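Local coordinates for protein flagellar assembly factor FliW (Geobacillus thermodenitrificans, PDB 5JAK) that probably binds the translational repressor CsrA, relieving its block on flagellin synthesis, and probably binds flagellin during assembly of the flagellum, at residues 33-38 with 46-51; 56-61 with 93-98; 22-27 with 121-126; 86-91 with 114-119; 7-12 with 38-43. The protein carries 1 engineered substitution. One frame throughout, in Å; residues are numbered along the deposited sequence.

Contact 1 of 5, residues 33-38 with 46-51; sequences KQFVLL and IILQSV
Phe35 and Leu48 form the tight part of this antiparallel hairpin, on the face they share with Leu37. Phe35 CB meets Leu48 CD1 at 3.6 Å, the side chains crossing at about a right angle, and Phe35 CD2 comes obliquely to 3.4 Å from Ser50 N. Leu48 turns its CG away from its backbone N (chi1 -175°), which brings CD1 to 3.8 Å from Leu37 CD2. Phe22 meets the Phe35 ring edge-to-face. An alanine in place of Phe35 would keep the CB contact, but Leu48 CG and Phe22 would probably lose the ring and face a gap. Beside this core the partly exposed Gln34 and Val51 pack loosely, only CB to CB at 4.1 Å, and Val51 N bonds to Gln34 O (3.0 Å). Buried Gln49 gives NE2 to Ser50 O (3.1 Å) and Pro54 O, while OE1 accepts from Lys7 N. Reciprocal backbone bonds join Val36 with Gln49 and Leu38 with Ile47; with polar groups so paired, apolar side chains can pack on the Phe35-Leu37-Leu48 face.

Contact 2 of 5, residues 56-61 with 93-98; sequences LGFVLI and YVILTV
Ile61 places CG1 between its backbone N and carbonyl carbon (chi1 56°), and the branch meets Val94 CG2 at 3.6 Å, while its CG2 presses on Leu96 CD1 at 3.5 Å. The Ile61 CD1 methyl reaches Leu96 CD2, so that both methyls of the leucine are held as the two side chains cross at about a right angle. Leu60, with CG opposite the carbonyl carbon (chi1 -53°), works on the other face: CD1 packs on Tyr93 CB at 3.8 Å and CD2 on Ile95 CG1 at 3.7 Å. Ile61 O receives Val94 N at 3.0 Å and also lies in the plane of the Tyr93 ring, at its edge. Leu96 N gives an almost straight bond to Val59 O (2.8 Å, 178°); beyond it the strands part, and a water spans them, accepting from Val59 N and donating to Leu96 O. Strand 57-61 thus lies between strands 46-50 and 90-97 of the large antiparallel sheet, with Leu60 also touching Leu37 and Leu48, and strand 90-97 pairs onward with 106-116.

Contact 3 of 5, residues 22-27 with 121-126; sequences FEQGIP and LGKQVI
Phe22 lays one face of its ring over Gly122, whose CA stands 3.9 Å from the ring centroid and only 7° off the normal, a CH-pi contact. A CB on Gly122 would run into Phe22 CZ, so the close stacking depends on the glycine. Glu23 crosses Leu121 at a slant, OE2 lying 3.6 Å from Leu121 CD2, and its backbone N reaches Gly122 O through a water. The residues from Phe22 to Gly25 form a type I beta turn, closed by Gly25 N on Phe22 O (2.9 Å), which faces strand 121-124 of the sheet with waters in place of direct bonds. Gln24 OE1 lies 3.3 Å from Lys123 CE, while its NE2 bonds to Gln81; a second water joins Gln24 N and Gly25 O to Gly122 O. Gly25, at positive phi (58°), directs the same carbonyl to a third water, which accepts from Gln124 N. Ile26 packs on Leu48. Pro27 CD sits 3.2 Å from Gln124 OE1, a reach made by an extended glutamine (chi1 -176°) whose NE2 bonds to Ala111 O.

Contact 4 of 5, residues 86-91 with 114-119; sequences GEQDVA and VINVHK
Gln88 OE1 receives Asn116 ND2 at 3.0 Å, the two amide planes turned 53° apart, with the donor lying above the glutamine's carbonyl plane and not on a lone pair. The oxygen has a second donor in Thr85 N, and ND2 has a second acceptor in Leu82 O, so the buried Asn116 amide nitrogen gives to two acceptors. Asn116 OD1 is engaged as well: Lys119 N comes to it at 3.2 Å from above the carbonyl plane, almost straight at the hydrogen, and His118 N adds a weak bond. Asn116 holds CG opposite its backbone N (chi1 -175°), which allows one amide to serve both segments. With an alanine at this position, Gln88 OE1 and Leu82 O would probably each lose a donor, and Lys119 N its side-chain acceptor. The backbone is satisfied in turn: Val117 N bonds to Asp89 O at 3.1 Å, Ala91 N to Ile115 O at 2.9 Å, and Ile115 N to Ala91 O. Round these bonds, Val90 CG1 packs on Val114 CG1 at 3.6 Å, Ala91 CB touches Val117 CG2, and the edge of the His118 ring faces Asp89 N. Gln88 crosses Lys119 at a slant, Gln88 NE2 lying 3.4 Å from Lys119 CE. The arrangement is that of the base of an antiparallel beta hairpin, strands 90-97 and 106-116, where an Asx motif at Asn116 accompanies the chain's exit from the strand.

Contact 5 of 5, residues 7-12 with 38-43; sequences KYHGDI and LQLEDT. Engineered in segment 38-43: Gln39 (natural residue Pro).
Gln39, an engineered residue where the natural protein has proline, sits next to the Leu38 that faces His9, and its NE2 gives the shortest sound side-chain bond here, to Thr43 O at 2.8 Å. It bridges the end of strand 34-39 to Thr43 in the following turn, bent at 131° and tilted from both amide and carbonyl planes. The peptide bond before Glu41, within that turn, is cis. Leu38 CB lies over one face of the His9 ring, 3.6 Å from the centroid and 26° off the normal in a CH-pi contact, the two side chains sliding past each other in opposite directions. Residues 7-12 run through the loop between strands 3-4 and 12-13 of a small separate sheet and into the second of them, and here they meet the turn of the hairpin formed by strands 34-39 and 46-50. Thr6 OG1 holds that loop, bonding to His9 N and Gly10 O. The CG1 branch of Ile12, tucked over its own backbone by a chi1 of 67°, reaches Leu38 tip to tip, CD1 lying 3.7 Å from both Leu38 CD1 and Leu38 CD2. At the other side of the histidine, Leu40 CD2 approaches Tyr8 CB at 4.0 Å. Ile47 of the second hairpin strand touches both Tyr8 and His9.

From the N terminus, residues 7-12 open contact 5, which closes only at 38-43 and ties the small sheet of strands 3-4 and 12-13 to the first hairpin's turn. Before it closes, 22-27 opens contact 3 and 33-38 opens contact 1; contact 5 crosses both, and shares Leu38 with contact 1. Contact 1 closes that hairpin, and contact 2 follows in series, joining strand 57-61 to 90-97 across an excursion that includes helix 76-81. Contact 4 opens within that excursion and closes at 114-119, crossing contact 2 and joining 90-97 to 106-116. Contact 3 closes last, joining the turn after strand 20-21 to strand 121-124, with contacts 1, 2 and 4 nested inside.

Contact 1 of 5, residues 33-38 with 46-51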
# COMPACT_ATOMS: atom_id res chain seq x y z
N LYS A 33 4.23 -8.37 -9.45
CA LYS A 33 2.81 -8.26 -9.75
C LYS A 33 1.91 -9.01 -8.77
O LYS A 33 0.69 -9.02 -8.96
CB LYS A 33 2.56 -8.75 -11.18
CG LYS A 33 3.31 -7.88 -12.23
CD LYS A 33 2.84 -8.17 -13.64
CE LYS A 33 3.41 -7.16 -14.62
NZ LYS A 33 4.88 -7.09 -14.50
N GLN A 34 2.46 -9.64 -7.73
CA GLN A 34 1.65 -10.40 -6.77
C GLN A 34 2.08 -10.08 -5.34
O GLN A 34 3.24 -10.33 -4.98
CB GLN A 34 1.78 -11.90 -7.03
CG GLN A 34 1.18 -12.36 -8.32
CD GLN A 34 1.35 -13.88 -8.45
OE1 GLN A 34 2.46 -14.39 -8.28
NE2 GLN A 34 0.25 -14.58 -8.71
N PHE A 35 1.15 -9.59 -4.52
CA PHE A 35 1.40 -9.22 -3.14
C PHE A 35 0.30 -9.76 -2.22
O PHE A 35 -0.83 -9.99 -2.65
CB PHE A 35 1.50 -7.67 -2.95
CG PHE A 35 2.74 -7.07 -3.57
CD1 PHE A 35 2.76 -6.69 -4.91
CD2 PHE A 35 3.89 -6.88 -2.80
CE1 PHE A 35 3.90 -6.14 -5.47
CE2 PHE A 35 5.05 -6.35 -3.36
CZ PHE A 35 5.05 -5.96 -4.71
N VAL A 36 0.65 -9.98 -0.96
CA VAL A 36 -0.35 -10.26 0.07
C VAL A 36 -0.19 -9.20 1.17
O VAL A 36 0.89 -8.62 1.35
CB VAL A 36 -0.24 -11.69 0.66
CG1 VAL A 36 -0.61 -12.74 -0.40
CG2 VAL A 36 1.16 -11.95 1.24
N LEU A 37 -1.28 -8.92 1.88
CA LEU A 37 -1.29 -7.93 2.96
C LEU A 37 -1.25 -8.65 4.31
O LEU A 37 -2.17 -9.41 4.63
CB LEU A 37 -2.54 -7.04 2.86
CG LEU A 37 -2.66 -6.08 1.68
CD1 LEU A 37 -4.13 -5.61 1.55
CD2 LEU A 37 -1.76 -4.93 1.91
N LEU A 38 -0.20 -8.41 5.10
CA LEU A 38 0.03 -9.12 6.35
C LEU A 38 0.09 -8.14 7.53
O LEU A 38 1.06 -7.40 7.67
CB LEU A 38 1.31 -9.95 6.28
CG LEU A 38 1.48 -10.94 5.10
CD1 LEU A 38 2.88 -11.60 5.14
CD2 LEU A 38 0.37 -12.00 5.09
N ILE A 46 0.72 -2.76 8.38
CA ILE A 46 0.35 -3.82 7.45
C ILE A 46 1.49 -3.96 6.45
O ILE A 46 1.93 -2.96 5.87
CB ILE A 46 -0.98 -3.46 6.73
CG1 ILE A 46 -2.06 -3.16 7.77
CG2 ILE A 46 -1.41 -4.60 5.81
CD1 ILE A 46 -3.36 -2.67 7.19
N ILE A 47 1.99 -5.18 6.24
CA ILE A 47 3.10 -5.37 5.30
C ILE A 47 2.52 -5.74 3.94
O ILE A 47 1.77 -6.72 3.83
CB ILE A 47 4.07 -6.46 5.78
CG1 ILE A 47 4.54 -6.17 7.21
CG2 ILE A 47 5.27 -6.56 4.81
CD1 ILE A 47 5.18 -4.70 7.33
N LEU A 48 2.91 -4.99 2.90
CA LEU A 48 2.64 -5.35 1.49
C LEU A 48 3.78 -6.28 1.06
O LEU A 48 4.87 -5.85 0.69
CB LEU A 48 2.54 -4.08 0.63
CG LEU A 48 2.15 -4.24 -0.84
CD1 LEU A 48 0.74 -4.82 -0.94
CD2 LEU A 48 2.23 -2.86 -1.56
N GLN A 49 3.55 -7.59 1.20
CA GLN A 49 4.60 -8.61 1.09
C GLN A 49 4.54 -9.25 -0.29
O GLN A 49 3.50 -9.81 -0.68
CB GLN A 49 4.39 -9.69 2.16
CG GLN A 49 5.30 -10.93 1.95
CD GLN A 49 6.76 -10.64 2.25
OE1 GLN A 49 7.08 -10.18 3.35
NE2 GLN A 49 7.66 -10.88 1.29
N SER A 50 5.66 -9.20 -1.03
CA SER A 50 5.74 -9.88 -2.31
C SER A 50 5.62 -11.39 -2.14
O SER A 50 6.25 -11.99 -1.25
CB SER A 50 7.07 -9.56 -3.00
OG SER A 50 7.22 -10.44 -4.11
N VAL A 51 4.82 -12.02 -3.00
CA VAL A 51 4.63 -13.48 -3.00
C VAL A 51 5.79 -14.20 -3.70
O VAL A 51 5.95 -15.42 -3.56
CB VAL A 51 3.27 -13.73 -3.69
CG1 VAL A 51 3.06 -15.18 -4.04
CG2 VAL A 51 2.12 -13.21 -2.82

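Contact 2 of 5, residues 56-61 with 93-98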
# COMPACT_ATOMS: atom_id res chain seq x y z
N LEU A 56 11.15 -8.45 -0.16
CA LEU A 56 10.40 -7.28 -0.51
C LEU A 56 9.08 -7.19 0.25
O LEU A 56 8.16 -7.90 -0.03
CB LEU A 56 10.14 -7.26 -1.99
CG LEU A 56 9.46 -6.03 -2.52
CD1 LEU A 56 10.31 -4.82 -2.21
CD2 LEU A 56 9.23 -6.17 -3.99
N GLY A 57 9.03 -6.30 1.22
CA GLY A 57 7.86 -6.05 2.00
C GLY A 57 7.79 -4.58 2.33
O GLY A 57 8.66 -4.10 2.99
N PHE A 58 6.76 -3.89 1.90
CA PHE A 58 6.64 -2.48 2.21
C PHE A 58 5.84 -2.28 3.47
O PHE A 58 4.90 -2.97 3.69
CB PHE A 58 5.94 -1.73 1.09
CG PHE A 58 6.62 -1.82 -0.23
CD1 PHE A 58 7.52 -0.88 -0.62
CD2 PHE A 58 6.33 -2.84 -1.08
CE1 PHE A 58 8.14 -0.98 -1.83
CE2 PHE A 58 6.93 -2.93 -2.30
CZ PHE A 58 7.84 -2.00 -2.68
N VAL A 59 6.21 -1.31 4.30
CA VAL A 59 5.48 -1.04 5.51
C VAL A 59 4.37 -0.05 5.22
O VAL A 59 4.64 1.04 4.82
CB VAL A 59 6.38 -0.48 6.60
CG1 VAL A 59 5.61 -0.23 7.86
CG2 VAL A 59 7.54 -1.39 6.86
N LEU A 60 3.13 -0.44 5.43
CA LEU A 60 1.96 0.38 5.15
C LEU A 60 1.24 0.79 6.43
O LEU A 60 1.22 0.05 7.42
CB LEU A 60 0.91 -0.36 4.28
CG LEU A 60 1.31 -1.00 2.97
CD1 LEU A 60 0.07 -1.57 2.23
CD2 LEU A 60 2.07 0.01 2.15
N ILE A 61 0.59 1.96 6.39
CA ILE A 61 -0.41 2.32 7.39
C ILE A 61 -1.67 2.82 6.68
O ILE A 61 -1.63 3.28 5.54
CB ILE A 61 0.08 3.39 8.38
CG1 ILE A 61 0.55 4.65 7.63
CG2 ILE A 61 1.17 2.81 9.26
CD1 ILE A 61 0.76 5.81 8.52
N TYR A 93 -4.01 2.92 1.44
CA TYR A 93 -2.87 2.85 2.35
C TYR A 93 -1.80 3.83 1.89
O TYR A 93 -1.78 4.26 0.73
CB TYR A 93 -2.22 1.46 2.39
CG TYR A 93 -3.19 0.36 2.73
CD1 TYR A 93 -3.52 0.10 4.05
CD2 TYR A 93 -3.74 -0.43 1.72
CE1 TYR A 93 -4.41 -0.94 4.36
CE2 TYR A 93 -4.61 -1.46 2.02
CZ TYR A 93 -4.94 -1.71 3.34
OH TYR A 93 -5.82 -2.74 3.64
N VAL A 94 -0.88 4.17 2.80
CA VAL A 94 0.33 4.89 2.42
C VAL A 94 1.57 4.14 2.88
O VAL A 94 1.58 3.53 3.96
CB VAL A 94 0.35 6.35 2.96
CG1 VAL A 94 -0.74 7.18 2.27
CG2 VAL A 94 0.16 6.37 4.48
N ILE A 95 2.63 4.24 2.08
CA ILE A 95 3.90 3.58 2.39
C ILE A 95 4.68 4.42 3.38
O ILE A 95 4.83 5.64 3.20
CB ILE A 95 4.73 3.35 1.12
CG1 ILE A 95 3.98 2.49 0.10
CG2 ILE A 95 6.11 2.73 1.47
CD1 ILE A 95 4.71 2.38 -1.29
N LEU A 96 5.20 3.78 4.44
CA LEU A 96 6.07 4.43 5.40
C LEU A 96 7.53 4.14 5.09
O LEU A 96 7.90 3.00 4.81
CB LEU A 96 5.75 3.95 6.82
CG LEU A 96 4.43 4.33 7.45
CD1 LEU A 96 4.50 3.91 8.93
CD2 LEU A 96 4.17 5.83 7.31
N THR A 97 8.37 5.18 5.16
CA THR A 97 9.83 5.04 5.20
C THR A 97 10.25 5.19 6.66
O THR A 97 10.22 6.29 7.21
CB THR A 97 10.51 6.10 4.34
OG1 THR A 97 10.17 5.89 2.96
CG2 THR A 97 12.04 6.03 4.50
N VAL A 98 10.66 4.09 7.28
CA VAL A 98 11.00 4.06 8.71
C VAL A 98 12.49 4.34 8.87
O VAL A 98 13.33 3.61 8.34
CB VAL A 98 10.61 2.71 9.34
CG1 VAL A 98 10.90 2.72 10.83
CG2 VAL A 98 9.13 2.39 9.05
O HOH W 1 8.20 0.61 3.68

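Contact 3 of 5, residues 22-27 with 121-126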
# COMPACT_ATOMS: atom_id res chain seq x y z
N PHE A 22 -0.96 -6.56 -8.89
CA PHE A 22 -0.54 -5.22 -9.35
C PHE A 22 -0.13 -5.36 -10.81
O PHE A 22 1.02 -5.74 -11.10
CB PHE A 22 0.59 -4.69 -8.47
CG PHE A 22 0.15 -4.22 -7.11
CD1 PHE A 22 -0.33 -5.14 -6.15
CD2 PHE A 22 0.27 -2.86 -6.75
CE1 PHE A 22 -0.74 -4.71 -4.88
CE2 PHE A 22 -0.10 -2.41 -5.51
CZ PHE A 22 -0.61 -3.31 -4.55
N GLU A 23 -1.06 -5.07 -11.72
CA GLU A 23 -0.83 -5.33 -13.14
C GLU A 23 0.34 -4.52 -13.70
O GLU A 23 0.98 -4.96 -14.67
CB GLU A 23 -2.09 -5.04 -13.95
CG GLU A 23 -3.25 -5.97 -13.62
CD GLU A 23 -4.43 -5.81 -14.59
OE1 GLU A 23 -4.60 -4.70 -15.14
OE2 GLU A 23 -5.17 -6.79 -14.79
N GLN A 24 0.64 -3.36 -13.11
CA GLN A 24 1.77 -2.54 -13.52
C GLN A 24 2.96 -2.69 -12.57
O GLN A 24 3.89 -1.86 -12.61
CB GLN A 24 1.36 -1.06 -13.62
CG GLN A 24 0.19 -0.78 -14.58
CD GLN A 24 -0.29 0.69 -14.56
OE1 GLN A 24 0.09 1.47 -13.68
NE2 GLN A 24 -1.12 1.05 -15.54
N GLY A 25 2.94 -3.71 -11.72
CA GLY A 25 3.88 -3.75 -10.62
C GLY A 25 3.73 -2.53 -9.74
O GLY A 25 2.64 -1.94 -9.60
N ILE A 26 4.85 -2.13 -9.14
CA ILE A 26 4.96 -0.94 -8.30
C ILE A 26 6.18 -0.18 -8.82
O ILE A 26 7.15 -0.84 -9.23
CB ILE A 26 5.10 -1.34 -6.82
CG1 ILE A 26 3.79 -1.94 -6.31
CG2 ILE A 26 5.55 -0.17 -5.94
CD1 ILE A 26 3.87 -2.34 -4.85
N PRO A 27 6.19 1.16 -8.89
CA PRO A 27 7.36 1.85 -9.46
C PRO A 27 8.64 1.43 -8.75
O PRO A 27 8.68 1.39 -7.53
CB PRO A 27 7.05 3.34 -9.23
CG PRO A 27 5.54 3.41 -9.23
CD PRO A 27 5.07 2.08 -8.61
N LEU A 121 -7.14 -6.08 -7.38
CA LEU A 121 -6.18 -5.36 -8.19
C LEU A 121 -5.67 -4.17 -7.38
O LEU A 121 -6.41 -3.59 -6.58
CB LEU A 121 -6.80 -4.86 -9.52
CG LEU A 121 -7.39 -5.88 -10.51
CD1 LEU A 121 -8.43 -5.17 -11.39
CD2 LEU A 121 -6.31 -6.55 -11.36
N GLY A 122 -4.39 -3.86 -7.54
CA GLY A 122 -3.83 -2.72 -6.86
C GLY A 122 -2.92 -1.91 -7.76
O GLY A 122 -2.47 -2.35 -8.81
N LYS A 123 -2.62 -0.72 -7.26
CA LYS A 123 -1.76 0.20 -7.96
C LYS A 123 -1.25 1.22 -6.95
O LYS A 123 -1.96 1.57 -6.01
CB LYS A 123 -2.58 0.90 -9.06
CG LYS A 123 -1.89 1.96 -9.84
CD LYS A 123 -2.84 2.52 -10.90
CE LYS A 123 -2.05 3.23 -11.96
NZ LYS A 123 -2.79 4.42 -12.47
N GLN A 124 -0.02 1.69 -7.15
CA GLN A 124 0.42 2.91 -6.50
C GLN A 124 -0.01 4.06 -7.41
O GLN A 124 0.47 4.17 -8.54
CB GLN A 124 1.92 2.94 -6.26
CG GLN A 124 2.31 4.23 -5.48
CD GLN A 124 3.79 4.27 -5.16
OE1 GLN A 124 4.61 3.83 -5.95
NE2 GLN A 124 4.15 4.85 -4.00
N VAL A 125 -0.96 4.86 -6.92
CA VAL A 125 -1.59 5.93 -7.68
C VAL A 125 -0.84 7.22 -7.38
O VAL A 125 -0.64 7.59 -6.22
CB VAL A 125 -3.08 6.05 -7.29
CG1 VAL A 125 -3.74 7.32 -7.92
CG2 VAL A 125 -3.81 4.78 -7.73
N ILE A 126 -0.43 7.93 -8.43
CA ILE A 126 0.23 9.22 -8.25
C ILE A 126 -0.82 10.34 -8.36
O ILE A 126 -1.39 10.58 -9.43
CB ILE A 126 1.37 9.39 -9.27
CG1 ILE A 126 2.29 8.17 -9.14
CG2 ILE A 126 2.16 10.67 -8.95
CD1 ILE A 126 3.40 8.12 -10.13
O HOH W 2 -3.34 -3.67 -11.13
O HOH W 3 -0.12 -2.02 -10.83
O HOH W 4 1.52 0.54 -9.32

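Contact 4 of 5, residues 86-91 with 114-119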
# COMPACT_ATOMS: atom_id res chain seq x y z
N GLY A 86 -19.29 0.70 -9.75
CA GLY A 86 -20.43 0.43 -8.88
C GLY A 86 -20.07 0.20 -7.41
O GLY A 86 -19.30 0.96 -6.80
N GLU A 87 -20.64 -0.86 -6.85
CA GLU A 87 -20.60 -1.15 -5.42
C GLU A 87 -19.34 -1.90 -4.98
O GLU A 87 -19.33 -2.45 -3.87
CB GLU A 87 -21.84 -1.94 -5.01
CG GLU A 87 -23.15 -1.16 -5.11
CD GLU A 87 -23.20 0.00 -4.13
OE1 GLU A 87 -22.59 -0.12 -3.05
OE2 GLU A 87 -23.84 1.04 -4.45
N GLN A 88 -18.30 -1.95 -5.80
CA GLN A 88 -17.07 -2.62 -5.39
C GLN A 88 -16.35 -1.79 -4.32
O GLN A 88 -16.49 -0.56 -4.27
CB GLN A 88 -16.14 -2.83 -6.58
CG GLN A 88 -16.73 -3.66 -7.71
CD GLN A 88 -15.87 -3.63 -8.96
OE1 GLN A 88 -14.94 -2.81 -9.07
NE2 GLN A 88 -16.15 -4.53 -9.90
N ASP A 89 -15.59 -2.46 -3.46
CA ASP A 89 -14.95 -1.77 -2.34
C ASP A 89 -13.47 -1.51 -2.62
O ASP A 89 -12.79 -2.31 -3.25
CB ASP A 89 -15.11 -2.56 -1.04
CG ASP A 89 -14.85 -1.70 0.19
OD1 ASP A 89 -14.70 -0.47 0.03
OD2 ASP A 89 -14.82 -2.25 1.31
N VAL A 90 -12.99 -0.37 -2.11
CA VAL A 90 -11.64 0.13 -2.37
C VAL A 90 -10.94 0.37 -1.03
O VAL A 90 -11.51 0.98 -0.13
CB VAL A 90 -11.69 1.42 -3.22
CG1 VAL A 90 -10.27 1.91 -3.56
CG2 VAL A 90 -12.51 1.21 -4.48
N ALA A 91 -9.70 -0.11 -0.92
CA ALA A 91 -8.87 0.06 0.27
C ALA A 91 -7.73 1.03 -0.03
O ALA A 91 -7.23 1.06 -1.16
CB ALA A 91 -8.30 -1.30 0.74
N VAL A 114 -3.59 1.88 -3.65
CA VAL A 114 -5.04 1.79 -3.82
C VAL A 114 -5.36 0.39 -4.33
O VAL A 114 -4.77 -0.07 -5.30
CB VAL A 114 -5.56 2.87 -4.80
CG1 VAL A 114 -7.10 2.79 -4.96
CG2 VAL A 114 -5.14 4.26 -4.33
N ILE A 115 -6.32 -0.27 -3.68
CA ILE A 115 -6.61 -1.66 -4.02
C ILE A 115 -8.11 -1.86 -4.24
O ILE A 115 -8.91 -1.57 -3.35
CB ILE A 115 -6.10 -2.62 -2.93
CG1 ILE A 115 -4.57 -2.58 -2.86
CG2 ILE A 115 -6.58 -4.05 -3.21
CD1 ILE A 115 -3.99 -3.17 -1.60
N ASN A 116 -8.48 -2.35 -5.42
CA ASN A 116 -9.83 -2.84 -5.69
C ASN A 116 -9.89 -4.21 -5.05
O ASN A 116 -9.37 -5.19 -5.59
CB ASN A 116 -10.10 -2.92 -7.19
CG ASN A 116 -11.54 -3.30 -7.53
OD1 ASN A 116 -12.28 -3.90 -6.73
ND2 ASN A 116 -11.95 -2.93 -8.74
N VAL A 117 -10.47 -4.26 -3.85
CA VAL A 117 -10.43 -5.49 -3.07
C VAL A 117 -11.18 -6.62 -3.79
O VAL A 117 -10.74 -7.78 -3.76
CB VAL A 117 -11.02 -5.23 -1.67
CG1 VAL A 117 -10.83 -6.46 -0.78
CG2 VAL A 117 -10.40 -4.01 -1.10
N HIS A 118 -12.30 -6.31 -4.44
CA HIS A 118 -13.08 -7.39 -5.04
C HIS A 118 -12.42 -7.94 -6.29
O HIS A 118 -12.32 -9.16 -6.45
CB HIS A 118 -14.50 -6.90 -5.36
CG HIS A 118 -15.35 -6.66 -4.15
ND1 HIS A 118 -15.80 -7.68 -3.33
CD2 HIS A 118 -15.83 -5.51 -3.61
CE1 HIS A 118 -16.52 -7.16 -2.35
NE2 HIS A 118 -16.55 -5.85 -2.49
N LYS A 119 -11.97 -7.08 -7.19
CA LYS A 119 -11.21 -7.56 -8.33
C LYS A 119 -9.79 -7.99 -7.93
O LYS A 119 -9.08 -8.58 -8.76
CB LYS A 119 -11.18 -6.48 -9.42
CG LYS A 119 -12.55 -6.12 -10.01
CD LYS A 119 -12.86 -6.96 -11.23
CE LYS A 119 -14.22 -6.63 -11.80
NZ LYS A 119 -14.56 -7.63 -12.84

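Contact 5 of 5, residues 7-12 with 38-43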
# COMPACT_ATOMS: atom_id res chain seq x y z
N LYS A 7 9.33 -11.15 4.87
CA LYS A 7 10.31 -10.26 5.47
C LYS A 7 10.13 -10.16 6.98
O LYS A 7 11.12 -10.15 7.72
CB LYS A 7 10.22 -8.89 4.80
CG LYS A 7 11.25 -7.89 5.29
CD LYS A 7 11.06 -6.52 4.60
CE LYS A 7 12.37 -5.72 4.67
NZ LYS A 7 12.28 -4.34 4.16
N TYR A 8 8.89 -10.13 7.47
CA TYR A 8 8.64 -9.99 8.90
C TYR A 8 7.84 -11.13 9.53
O TYR A 8 7.68 -11.13 10.75
CB TYR A 8 7.90 -8.68 9.19
CG TYR A 8 8.60 -7.42 8.67
CD1 TYR A 8 9.68 -6.87 9.34
CD2 TYR A 8 8.14 -6.77 7.54
CE1 TYR A 8 10.32 -5.71 8.88
CE2 TYR A 8 8.76 -5.62 7.05
CZ TYR A 8 9.85 -5.10 7.74
OH TYR A 8 10.45 -3.94 7.27
N HIS A 9 7.32 -12.08 8.75
CA HIS A 9 6.37 -13.03 9.31
C HIS A 9 6.84 -14.48 9.36
O HIS A 9 6.06 -15.35 9.75
CB HIS A 9 5.05 -12.98 8.54
CG HIS A 9 4.34 -11.68 8.69
ND1 HIS A 9 3.27 -11.52 9.55
CD2 HIS A 9 4.57 -10.48 8.12
CE1 HIS A 9 2.85 -10.27 9.48
NE2 HIS A 9 3.62 -9.63 8.62
N GLY A 10 8.09 -14.78 9.00
CA GLY A 10 8.47 -16.16 8.83
C GLY A 10 7.67 -16.81 7.71
O GLY A 10 7.03 -16.15 6.89
N ASP A 11 7.76 -18.15 7.66
CA ASP A 11 7.13 -18.87 6.56
C ASP A 11 5.63 -18.97 6.82
O ASP A 11 5.20 -19.31 7.92
CB ASP A 11 7.71 -20.27 6.42
CG ASP A 11 9.17 -20.28 6.04
OD1 ASP A 11 9.73 -21.39 6.05
OD2 ASP A 11 9.76 -19.22 5.73
N ILE A 12 4.82 -18.67 5.81
CA ILE A 12 3.38 -18.76 5.98
C ILE A 12 2.75 -19.45 4.78
O ILE A 12 3.33 -19.51 3.69
CB ILE A 12 2.76 -17.36 6.17
CG1 ILE A 12 2.90 -16.60 4.87
CG2 ILE A 12 3.41 -16.65 7.37
CD1 ILE A 12 2.23 -15.22 4.84
N LEU A 38 -0.20 -8.41 5.10
CA LEU A 38 0.03 -9.12 6.35
C LEU A 38 0.09 -8.14 7.53
O LEU A 38 1.06 -7.40 7.67
CB LEU A 38 1.31 -9.95 6.28
CG LEU A 38 1.48 -10.94 5.10
CD1 LEU A 38 2.88 -11.60 5.14
CD2 LEU A 38 0.37 -12.00 5.09
N GLN A 39 -0.93 -8.15 8.39
CA GLN A 39 -0.92 -7.37 9.63
C GLN A 39 0.17 -7.88 10.59
O GLN A 39 0.55 -9.05 10.55
CB GLN A 39 -2.31 -7.46 10.29
CG GLN A 39 -2.53 -6.53 11.47
CD GLN A 39 -3.19 -5.22 11.06
OE1 GLN A 39 -4.18 -5.22 10.33
NE2 GLN A 39 -2.64 -4.11 11.53
N LEU A 40 0.63 -7.02 11.50
CA LEU A 40 1.92 -7.34 12.17
C LEU A 40 2.17 -8.03 13.57
O LEU A 40 3.35 -8.10 13.92
CB LEU A 40 2.72 -6.05 12.20
CG LEU A 40 3.92 -6.10 11.27
CD1 LEU A 40 4.86 -5.01 11.63
CD2 LEU A 40 4.67 -7.42 11.26
N GLU A 41 1.25 -8.54 14.39
CA GLU A 41 -0.14 -8.19 14.63
C GLU A 41 -0.09 -7.33 15.88
O GLU A 41 0.99 -7.10 16.41
CB GLU A 41 -1.02 -9.42 14.90
CG GLU A 41 -1.34 -10.33 13.72
CD GLU A 41 -0.23 -11.34 13.45
OE1 GLU A 41 0.88 -10.91 13.05
OE2 GLU A 41 -0.47 -12.56 13.65
N ASP A 42 -1.27 -6.95 16.37
CA ASP A 42 -1.51 -5.95 17.41
C ASP A 42 -0.67 -4.68 17.27
O ASP A 42 -0.40 -4.00 18.27
CB ASP A 42 -1.37 -6.56 18.82
CG ASP A 42 0.03 -7.05 19.15
OD1 ASP A 42 1.01 -6.32 18.90
OD2 ASP A 42 0.12 -8.17 19.70
N THR A 43 -0.31 -4.32 16.04
CA THR A 43 0.22 -3.02 15.67
C THR A 43 -0.65 -2.47 14.55
O THR A 43 -1.41 -3.23 13.93
CB THR A 43 1.67 -3.10 15.18
OG1 THR A 43 1.66 -3.44 13.79
CG2 THR A 43 2.48 -4.13 15.93